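Local coordinates for glycine betaine/carnitine/choline ABC transporter (Staphylococcus aureus subsp. aureus Mu50, PDB 3O66), which probably binds glycine betaine, carnitine, choline or a related compound as the substrate-binding component of an ABC importer, at residues 24-27 against 28-31; 34-37 against 38-42; 48-51 against 52-55; 158-161 against 162-165. One frame throughout, in Å; residues are numbered along the deposited sequence.

Contact 1 (24-27 against 28-31)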
loop_
_atom_site.group_PDB
_atom_site.type_symbol
_atom_site.label_atom_id
_atom_site.label_comp_id
_atom_site.label_asym_id
_atom_site.label_seq_id
_atom_site.Cartn_x
_atom_site.Cartn_y
_atom_site.Cartn_z
ATOM N N ILE A 24 -10.058 1.660 -2.188
ATOM C CA ILE A 24 -9.908 0.677 -3.272
ATOM C C ILE A 24 -10.982 -0.423 -3.227
ATOM O O ILE A 24 -11.442 -0.878 -4.271
ATOM C CB ILE A 24 -8.526 0.062 -3.254
ATOM C CG1 ILE A 24 -7.461 1.159 -3.290
ATOM C CG2 ILE A 24 -8.351 -0.915 -4.425
ATOM C CD1 ILE A 24 -6.086 0.647 -2.915
ATOM N N SER A 25 -11.393 -0.847 -2.032
ATOM C CA SER A 25 -12.529 -1.805 -1.936
ATOM C C SER A 25 -13.839 -1.236 -2.468
ATOM O O SER A 25 -14.597 -1.921 -3.169
ATOM C CB SER A 25 -12.696 -2.319 -0.506
ATOM O OG SER A 25 -11.489 -2.928 -0.102
ATOM N N HIS A 26 -14.100 0.036 -2.170
ATOM C CA HIS A 26 -15.312 0.652 -2.687
ATOM C C HIS A 26 -15.190 0.891 -4.166
ATOM O O HIS A 26 -16.203 0.874 -4.866
ATOM C CB HIS A 26 -15.622 1.983 -1.978
ATOM C CG HIS A 26 -16.341 1.796 -0.691
ATOM N ND1 HIS A 26 -17.639 1.340 -0.624
ATOM C CD2 HIS A 26 -15.930 1.954 0.588
ATOM C CE1 HIS A 26 -18.005 1.246 0.642
ATOM N NE2 HIS A 26 -16.985 1.615 1.397
HETATM N N MSE A 27 -13.961 1.100 -4.642
HETATM C CA MSE A 27 -13.735 1.349 -6.055
HETATM C C MSE A 27 -14.043 0.080 -6.841
HETATM O O MSE A 27 -14.755 0.143 -7.851
HETATM C CB MSE A 27 -12.304 1.851 -6.279
HETATM C CG MSE A 27 -12.010 2.402 -7.627
HETATM SE SE MSE A 27 -10.085 2.839 -7.698
HETATM C CE MSE A 27 -9.968 4.365 -6.468
ATOM N N LEU A 28 -13.598 -1.075 -6.326
ATOM C CA LEU A 28 -13.934 -2.365 -6.954
ATOM C C LEU A 28 -15.430 -2.603 -6.905
ATOM O O LEU A 28 -16.018 -3.060 -7.886
ATOM C CB LEU A 28 -13.204 -3.536 -6.277
ATOM C CG LEU A 28 -11.700 -3.624 -6.557
ATOM C CD1 LEU A 28 -11.077 -4.675 -5.641
ATOM C CD2 LEU A 28 -11.417 -3.956 -8.021
ATOM N N ARG A 29 -16.061 -2.259 -5.781
ATOM C CA ARG A 29 -17.508 -2.508 -5.636
ATOM C C ARG A 29 -18.275 -1.712 -6.699
ATOM O O ARG A 29 -19.182 -2.247 -7.385
ATOM C CB ARG A 29 -18.000 -2.135 -4.218
ATOM C CG ARG A 29 -19.524 -2.145 -4.081
ATOM C CD ARG A 29 -19.946 -1.668 -2.684
ATOM N NE ARG A 29 -19.653 -0.240 -2.452
ATOM C CZ ARG A 29 -20.447 0.764 -2.807
ATOM N NH1 ARG A 29 -21.606 0.528 -3.415
ATOM N NH2 ARG A 29 -20.089 2.016 -2.538
ATOM N N LEU A 30 -17.928 -0.431 -6.818
ATOM C CA LEU A 30 -18.603 0.450 -7.755
ATOM C C LEU A 30 -18.302 0.095 -9.197
ATOM O O LEU A 30 -19.168 0.210 -10.064
ATOM C CB LEU A 30 -18.312 1.934 -7.453
ATOM C CG LEU A 30 -18.877 2.498 -6.141
ATOM C CD1 LEU A 30 -18.104 3.762 -5.729
ATOM C CD2 LEU A 30 -20.419 2.788 -6.194
ATOM N N LEU A 31 -17.073 -0.347 -9.454
ATOM C CA LEU A 31 -16.681 -0.662 -10.811
ATOM C C LEU A 31 -17.387 -1.941 -11.253
ATOM O O LEU A 31 -17.841 -2.025 -12.388
ATOM C CB LEU A 31 -15.159 -0.811 -10.895
ATOM C CG LEU A 31 -14.561 -1.011 -12.274
ATOM C CD1 LEU A 31 -14.951 0.091 -13.253
ATOM C CD2 LEU A 31 -13.031 -1.116 -12.124
#

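Contact 2 (34-37 against 38-42)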
loop_
_atom_site.group_PDB
_atom_site.type_symbol
_atom_site.label_atom_id
_atom_site.label_comp_id
_atom_site.label_asym_id
_atom_site.label_seq_id
_atom_site.Cartn_x
_atom_site.Cartn_y
_atom_site.Cartn_z
ATOM N N HIS A 34 -20.860 -1.108 -12.004
ATOM C CA HIS A 34 -20.882 -0.391 -13.286
ATOM C C HIS A 34 -20.767 -1.356 -14.471
ATOM O O HIS A 34 -21.625 -1.350 -15.365
ATOM C CB HIS A 34 -19.786 0.691 -13.346
ATOM C CG HIS A 34 -19.679 1.375 -14.686
ATOM N ND1 HIS A 34 -20.528 2.392 -15.081
ATOM C CD2 HIS A 34 -18.831 1.173 -15.722
ATOM C CE1 HIS A 34 -20.195 2.796 -16.298
ATOM N NE2 HIS A 34 -19.170 2.068 -16.710
ATOM N N ASP A 35 -19.722 -2.187 -14.474
ATOM C CA ASP A 35 -19.501 -3.091 -15.602
ATOM C C ASP A 35 -20.606 -4.133 -15.795
ATOM O O ASP A 35 -20.848 -4.562 -16.929
ATOM C CB ASP A 35 -18.158 -3.803 -15.481
ATOM C CG ASP A 35 -16.993 -2.923 -15.840
ATOM O OD1 ASP A 35 -17.175 -1.731 -16.163
ATOM O OD2 ASP A 35 -15.869 -3.439 -15.811
ATOM N N THR A 36 -21.266 -4.532 -14.705
ATOM C CA THR A 36 -22.314 -5.569 -14.770
ATOM C C THR A 36 -23.712 -4.973 -14.832
ATOM O O THR A 36 -24.690 -5.687 -14.742
ATOM C CB THR A 36 -22.232 -6.572 -13.585
ATOM O OG1 THR A 36 -22.591 -5.907 -12.361
ATOM C CG2 THR A 36 -20.802 -7.151 -13.459
ATOM N N HIS A 37 -23.790 -3.659 -14.986
ATOM C CA HIS A 37 -25.073 -2.926 -15.001
ATOM C C HIS A 37 -25.972 -3.287 -13.824
ATOM O O HIS A 37 -27.190 -3.469 -13.999
ATOM C CB HIS A 37 -25.813 -3.141 -16.334
ATOM C CG HIS A 37 -24.934 -3.019 -17.537
ATOM N ND1 HIS A 37 -24.567 -4.107 -18.300
ATOM C CD2 HIS A 37 -24.333 -1.943 -18.102
ATOM C CE1 HIS A 37 -23.781 -3.708 -19.285
ATOM N NE2 HIS A 37 -23.628 -2.397 -19.191
ATOM N N GLY A 38 -25.389 -3.394 -12.632
ATOM C CA GLY A 38 -26.151 -3.716 -11.416
ATOM C C GLY A 38 -26.498 -5.193 -11.209
ATOM O O GLY A 38 -27.095 -5.551 -10.199
ATOM N N LYS A 39 -26.105 -6.059 -12.135
ATOM C CA LYS A 39 -26.317 -7.499 -11.974
ATOM C C LYS A 39 -25.523 -8.084 -10.800
ATOM O O LYS A 39 -26.005 -8.960 -10.084
ATOM C CB LYS A 39 -25.970 -8.227 -13.261
ATOM C CG LYS A 39 -27.001 -8.027 -14.343
ATOM C CD LYS A 39 -26.430 -8.337 -15.718
ATOM C CE LYS A 39 -27.541 -8.451 -16.749
ATOM N NZ LYS A 39 -26.969 -9.002 -18.010
ATOM N N ILE A 40 -24.307 -7.588 -10.597
ATOM C CA ILE A 40 -23.557 -7.945 -9.406
ATOM C C ILE A 40 -23.375 -6.692 -8.542
ATOM O O ILE A 40 -22.846 -5.684 -9.008
ATOM C CB ILE A 40 -22.202 -8.598 -9.774
ATOM C CG1 ILE A 40 -22.459 -9.842 -10.655
ATOM C CG2 ILE A 40 -21.385 -8.927 -8.495
ATOM C CD1 ILE A 40 -21.201 -10.544 -11.175
ATOM N N LYS A 41 -23.810 -6.789 -7.286
ATOM C CA LYS A 41 -23.731 -5.698 -6.320
ATOM C C LYS A 41 -22.890 -6.183 -5.152
ATOM O O LYS A 41 -23.406 -6.778 -4.189
ATOM C CB LYS A 41 -25.131 -5.276 -5.841
ATOM C CG LYS A 41 -25.951 -4.525 -6.873
ATOM C CD LYS A 41 -27.345 -4.175 -6.348
ATOM C CE LYS A 41 -28.262 -3.657 -7.463
ATOM N NZ LYS A 41 -29.181 -4.709 -8.039
ATOM N N PRO A 42 -21.579 -5.948 -5.225
ATOM C CA PRO A 42 -20.731 -6.514 -4.171
ATOM C C PRO A 42 -20.947 -5.808 -2.829
ATOM O O PRO A 42 -21.384 -4.645 -2.801
ATOM C CB PRO A 42 -19.317 -6.216 -4.680
ATOM C CG PRO A 42 -19.486 -6.048 -6.171
ATOM C CD PRO A 42 -20.774 -5.294 -6.274
#

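Contact 3 (48-51 against 52-55)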
loop_
_atom_site.group_PDB
_atom_site.type_symbol
_atom_site.label_atom_id
_atom_site.label_comp_id
_atom_site.label_asym_id
_atom_site.label_seq_id
_atom_site.Cartn_x
_atom_site.Cartn_y
_atom_site.Cartn_z
ATOM N N LEU A 48 -11.391 -5.037 8.854
ATOM C CA LEU A 48 -10.604 -6.197 9.270
ATOM C C LEU A 48 -9.252 -5.726 9.782
ATOM O O LEU A 48 -8.731 -4.695 9.313
ATOM C CB LEU A 48 -10.433 -7.189 8.122
ATOM C CG LEU A 48 -11.725 -7.723 7.481
ATOM C CD1 LEU A 48 -11.416 -8.833 6.496
ATOM C CD2 LEU A 48 -12.676 -8.216 8.588
ATOM N N GLY A 49 -8.685 -6.481 10.732
ATOM C CA GLY A 49 -7.526 -6.014 11.504
ATOM C C GLY A 49 -6.176 -6.124 10.811
ATOM O O GLY A 49 -5.255 -5.390 11.146
ATOM N N SER A 50 -6.056 -7.036 9.849
ATOM C CA SER A 50 -4.785 -7.318 9.151
ATOM C C SER A 50 -5.032 -8.090 7.867
ATOM O O SER A 50 -6.165 -8.560 7.625
ATOM C CB SER A 50 -3.848 -8.153 10.032
ATOM O OG SER A 50 -4.336 -9.479 10.153
ATOM N N SER A 51 -3.978 -8.254 7.060
ATOM C CA SER A 51 -4.087 -9.091 5.884
ATOM C C SER A 51 -4.146 -10.599 6.210
ATOM O O SER A 51 -4.607 -11.390 5.383
ATOM C CB SER A 51 -3.014 -8.747 4.846
ATOM O OG SER A 51 -3.284 -7.466 4.267
ATOM N N THR A 52 -3.701 -11.003 7.405
ATOM C CA THR A 52 -4.011 -12.357 7.861
ATOM C C THR A 52 -5.538 -12.557 7.944
ATOM O O THR A 52 -6.074 -13.598 7.516
ATOM C CB THR A 52 -3.309 -12.704 9.187
ATOM O OG1 THR A 52 -1.896 -12.612 8.991
ATOM C CG2 THR A 52 -3.651 -14.120 9.647
ATOM N N ILE A 53 -6.238 -11.563 8.473
ATOM C CA ILE A 53 -7.699 -11.658 8.582
ATOM C C ILE A 53 -8.320 -11.649 7.170
ATOM O O ILE A 53 -9.263 -12.399 6.898
ATOM C CB ILE A 53 -8.323 -10.537 9.508
ATOM C CG1 ILE A 53 -7.568 -10.414 10.855
ATOM C CG2 ILE A 53 -9.834 -10.721 9.715
ATOM C CD1 ILE A 53 -7.525 -11.621 11.731
ATOM N N GLN A 54 -7.777 -10.824 6.269
ATOM C CA GLN A 54 -8.277 -10.798 4.892
ATOM C C GLN A 54 -8.101 -12.159 4.265
ATOM O O GLN A 54 -9.020 -12.647 3.628
ATOM C CB GLN A 54 -7.539 -9.769 4.027
ATOM C CG GLN A 54 -7.723 -8.326 4.469
ATOM C CD GLN A 54 -7.454 -7.385 3.312
ATOM O OE1 GLN A 54 -8.361 -7.056 2.543
ATOM N NE2 GLN A 54 -6.205 -6.953 3.183
ATOM N N HIS A 55 -6.895 -12.735 4.427
ATOM C CA HIS A 55 -6.531 -14.014 3.826
ATOM C C HIS A 55 -7.448 -15.129 4.310
ATOM O O HIS A 55 -7.963 -15.926 3.504
ATOM C CB HIS A 55 -5.083 -14.364 4.167
ATOM C CG HIS A 55 -4.649 -15.703 3.649
ATOM N ND1 HIS A 55 -4.557 -15.983 2.297
ATOM C CD2 HIS A 55 -4.279 -16.833 4.296
ATOM C CE1 HIS A 55 -4.154 -17.233 2.139
ATOM N NE2 HIS A 55 -3.981 -17.772 3.335
#

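Contact 4 (158-161 against 162-165)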
loop_
_atom_site.group_PDB
_atom_site.type_symbol
_atom_site.label_atom_id
_atom_site.label_comp_id
_atom_site.label_asym_id
_atom_site.label_seq_id
_atom_site.Cartn_x
_atom_site.Cartn_y
_atom_site.Cartn_z
ATOM N N GLY A 158 15.313 -4.070 11.245
ATOM C CA GLY A 158 15.028 -2.789 11.886
ATOM C C GLY A 158 16.212 -1.838 11.766
ATOM O O GLY A 158 17.014 -1.945 10.831
ATOM N N TYR A 159 16.325 -0.917 12.720
ATOM C CA TYR A 159 17.347 0.134 12.673
ATOM C C TYR A 159 18.796 -0.391 12.637
ATOM O O TYR A 159 19.622 0.146 11.889
ATOM C CB TYR A 159 17.143 1.142 13.816
ATOM C CG TYR A 159 18.056 2.356 13.753
ATOM C CD1 TYR A 159 18.178 3.097 12.571
ATOM C CD2 TYR A 159 18.781 2.777 14.873
ATOM C CE1 TYR A 159 19.018 4.210 12.496
ATOM C CE2 TYR A 159 19.616 3.910 14.810
ATOM C CZ TYR A 159 19.728 4.608 13.602
ATOM O OH TYR A 159 20.535 5.717 13.492
ATOM N N GLU A 160 19.106 -1.433 13.421
ATOM C CA GLU A 160 20.471 -1.980 13.428
ATOM C C GLU A 160 20.867 -2.483 12.051
ATOM O O GLU A 160 21.953 -2.177 11.576
ATOM C CB GLU A 160 20.684 -3.078 14.494
ATOM C CG GLU A 160 20.596 -2.573 15.939
ATOM C CD GLU A 160 21.590 -1.443 16.268
ATOM O OE1 GLU A 160 22.792 -1.559 15.927
ATOM O OE2 GLU A 160 21.164 -0.434 16.876
ATOM N N GLY A 161 19.962 -3.223 11.412
ATOM C CA GLY A 161 20.188 -3.742 10.071
ATOM C C GLY A 161 20.297 -2.640 9.033
ATOM O O GLY A 161 21.087 -2.748 8.104
ATOM N N PHE A 162 19.507 -1.576 9.195
ATOM C CA PHE A 162 19.546 -0.439 8.281
ATOM C C PHE A 162 20.895 0.271 8.342
ATOM O O PHE A 162 21.440 0.647 7.302
ATOM C CB PHE A 162 18.410 0.560 8.575
ATOM C CG PHE A 162 18.650 1.933 7.992
ATOM C CD1 PHE A 162 18.195 2.256 6.715
ATOM C CD2 PHE A 162 19.360 2.898 8.713
ATOM C CE1 PHE A 162 18.447 3.522 6.170
ATOM C CE2 PHE A 162 19.611 4.172 8.181
ATOM C CZ PHE A 162 19.158 4.478 6.910
ATOM N N LYS A 163 21.411 0.466 9.558
ATOM C CA LYS A 163 22.716 1.116 9.773
ATOM C C LYS A 163 23.846 0.313 9.130
ATOM O O LYS A 163 24.759 0.886 8.535
ATOM C CB LYS A 163 23.009 1.310 11.272
ATOM C CG LYS A 163 22.149 2.371 11.954
ATOM C CD LYS A 163 22.612 2.635 13.375
ATOM C CE LYS A 163 22.157 1.564 14.346
ATOM N NZ LYS A 163 22.659 1.878 15.708
ATOM N N LYS A 164 23.779 -1.007 9.265
ATOM C CA LYS A 164 24.761 -1.904 8.657
ATOM C C LYS A 164 24.700 -1.826 7.117
ATOM O O LYS A 164 25.721 -1.595 6.463
ATOM C CB LYS A 164 24.544 -3.340 9.167
ATOM C CG LYS A 164 25.633 -4.343 8.768
ATOM C CD LYS A 164 25.647 -5.602 9.661
ATOM C CE LYS A 164 24.433 -6.509 9.435
ATOM N NZ LYS A 164 24.738 -7.948 9.781
ATOM N N GLU A 165 23.501 -1.999 6.564
ATOM C CA GLU A 165 23.244 -1.903 5.121
ATOM C C GLU A 165 23.640 -0.560 4.505
ATOM O O GLU A 165 24.424 -0.514 3.543
ATOM C CB GLU A 165 21.761 -2.178 4.821
ATOM C CG GLU A 165 21.409 -2.193 3.329
ATOM C CD GLU A 165 21.867 -3.466 2.632
ATOM O OE1 GLU A 165 21.286 -4.541 2.916
ATOM O OE2 GLU A 165 22.807 -3.398 1.799
#

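Contact 1 (24-27 against 28-31)
Leu28 to Leu31 follow Ile24 to Met27 as the next turn of helix 19-35, the helix of the beta-alpha-beta unit that runs from strand 12-16 to strand 43-48. Leu28 takes the first backbone bond, from its N to Ile24 O (3.0 Å), and its CG lies 3.6 Å from the same oxygen. Its side chain is buried, packing on Tyr110 and on Ile13 of strand 12-16, while Ile24 also rests on Tyr110. Arg29 N follows with a bond to Ser25 O; the OG of that serine is tied back to Ser21 O one turn earlier. The side chain of Arg29 carries the distinctive part of the contact. Its CG is anti to the backbone N (chi1 170°) and the chain bends at chi3 (68°), which brings the guanidinium round to the His26 ring, the two planes 85° apart. It grips side-on: Arg29 NE and Arg29 NH2 both donate to His26 ND1, over 3.1 Å and 3.2 Å. NE lies near the ring plane and NH2 is tilted from it; ND1 as acceptor is consistent with a neutral ring protonated on NE2. The remaining NH1 pairs with Glu33 OE2, so the guanidinium is held on two sides, by His26 and by Glu33. Leu30 CG lies over one face of the Arg29 guanidinium, 3.8 Å above its plane and nearer its border than its middle, and Leu30 N bonds to His26 O. Leu31 completes the turn: its N donates to Met27 O at 2.9 Å, and its CB lies 3.2 Å from the same oxygen.

Contact 2 (34-37 against 38-42)
Thr36 and His37 fold back on Gly38, Lys39 and Ile40 where a Schellman motif ends helix 19-35 and runs into a type I' beta turn from Thr36 to Lys39. In that motif His34 O accepts His37 N and Glu33 O accepts Gly38 N, while the His34 ring stacks with Tyr280 and its NE2 bonds Asp282 OD2. Asp35 pairs with Lys243 and bonds Thr240 OG1, and its O lies over one face of the His37 ring, off-centre, nearer the border of the ring. Thr36 is the first residue to leave the helix, and it makes the central contact. Its OG1 sits between the backbone N and the carbonyl carbon (chi1 69°), where it can receive Ile40 N at 3.0 Å and also bond Ile32 O one turn back. One hydroxyl thus joins the last helical turn to the departing chain. The CG2 branch meets Ile40 CD1 at 4.1 Å, the two side chains crossing at about a right angle. Thr36 O closes the turn by accepting Lys39 N at 3.0 Å, from well above the carbonyl plane (58°). His37, the C-prime residue, and Gly38 both have positive phi, and at Gly38 (80°) this favours glycine. Beyond the turn, Lys41 NZ reaches back to Gly38 O at 3.1 Å. The aliphatic chain of Lys39 runs alongside Thr36 O, with CB 3.2 Å and CD 3.3 Å from it.

Contact 3 (48-51 against 52-55)
Ser50 and Ser51 meet Ile53, Gln54 and His55 at the N-cap of helix 51-60, just after strand 43-48, an outermost strand of its sheet. Ser50 is the cap residue. Its OG lies between the backbone N and the carbonyl carbon (chi1 71°), which turns it over the start of the helix to accept Ile53 N at 3.3 Å, moderately straight (157°). The hydroxyl thereby serves an amide of the first helical turn, as an N-cap side chain does. The same residue opens the helical pattern too, its O taking Gln54 N at 3.1 Å, and Ser51 O then takes His55 N at 2.8 Å. A side-chain bond adds to these: Gln54 NE2 donates to Ser51 OG at 3.2 Å, with the hydroxyl close to the amide plane. Leu48 contributes the apolar part. It crosses Ile53 so that the CG2 branch of Ile53 is met by Leu48 CB at 3.9 Å and by CD2 at 4.0 Å, while Leu48 CD1 touches Gln54 CA. The other branch of Ile53, CG1, lies against Ser50 OG at 3.4 Å, so the two branches of Ile53 contact different residues, Leu48 and Ser50. A second shell sets these groups in place. Backbone bonds to Ala15 hold Leu48 in the sheet, and the His55 ring meets Phe102 edge-to-face. Gln54 is buried, and bonds at both its oxygen and its nitrogen define how its amide is turned: NE2 bonds both Val68 O and Ser51 OG, while OE1 takes Thr14 OG1.

Contact 4 (158-161 against 162-165)
Glu160 and Lys163 form a salt bridge one turn apart near the start of helix 159-166, Glu160 OE2 to Lys163 NZ at 3.0 Å. The two side chains lie side by side and point the same way, and the bend of Glu160 at chi2 (-57°) curls its carboxylate over to the lysine. NZ comes to OE2 from above the carboxylate plane, 35° out of it. Four backbone bonds support this first stretch of helix: Phe162 N to Gly158 O, Lys163 N to Tyr159 O, Lys164 N to Glu160 O and Glu165 N to Gly161 O, with Gly158 in the N-cap position. On its way to the carboxylate the lysine chain passes over the Tyr159 ring. Lys163 CD sits over one face in a CH-pi contact, 3.8 Å from the centroid of the Tyr159 ring, and Lys163 CE lies 3.5 Å from Tyr159 CE2. A bend at chi3 of Lys163 (-78°) carries the chain past the ring and on to Glu160. Tyr159 CE1 also touches Phe162 CD2 at 4.0 Å, the two side chains running obliquely. Both rings reach beyond the helix: Tyr159 OH bonds Phe170 N, before strand 172-176, while Phe162 packs on Phe118 of strand 116-120, on Phe216 and on Tyr166, so helix 159-166 packs on the sheet that holds strands 116-120, 144-148 and 172-176, in one lobe of what fits a periplasmic-binding-protein fold.

Two lobes, each on a mixed five-stranded sheet, fit the periplasmic-binding-protein fold. Contacts 1 to 3 belong to the lobe with strands 12-16 and 43-48; contact 4 lies on the other, about 39 Å from contact 1 between centres. Contacts 1 and 2 share helix 19-35 and touch, Arg29 CD lying 3.3 Å from Pro42 O; contact 1 is buried and mid-helix, contact 2 is the partly buried C-terminal end of that helix. Contact 3, at the surface, starts the next helix; contact 4 is partly buried. Hydroxyls bond backbone amides in contacts 2 and 3, the latter adding a hydroxyl-amide side-chain bond, while contacts 1 and 4 pair charged or ring side chains.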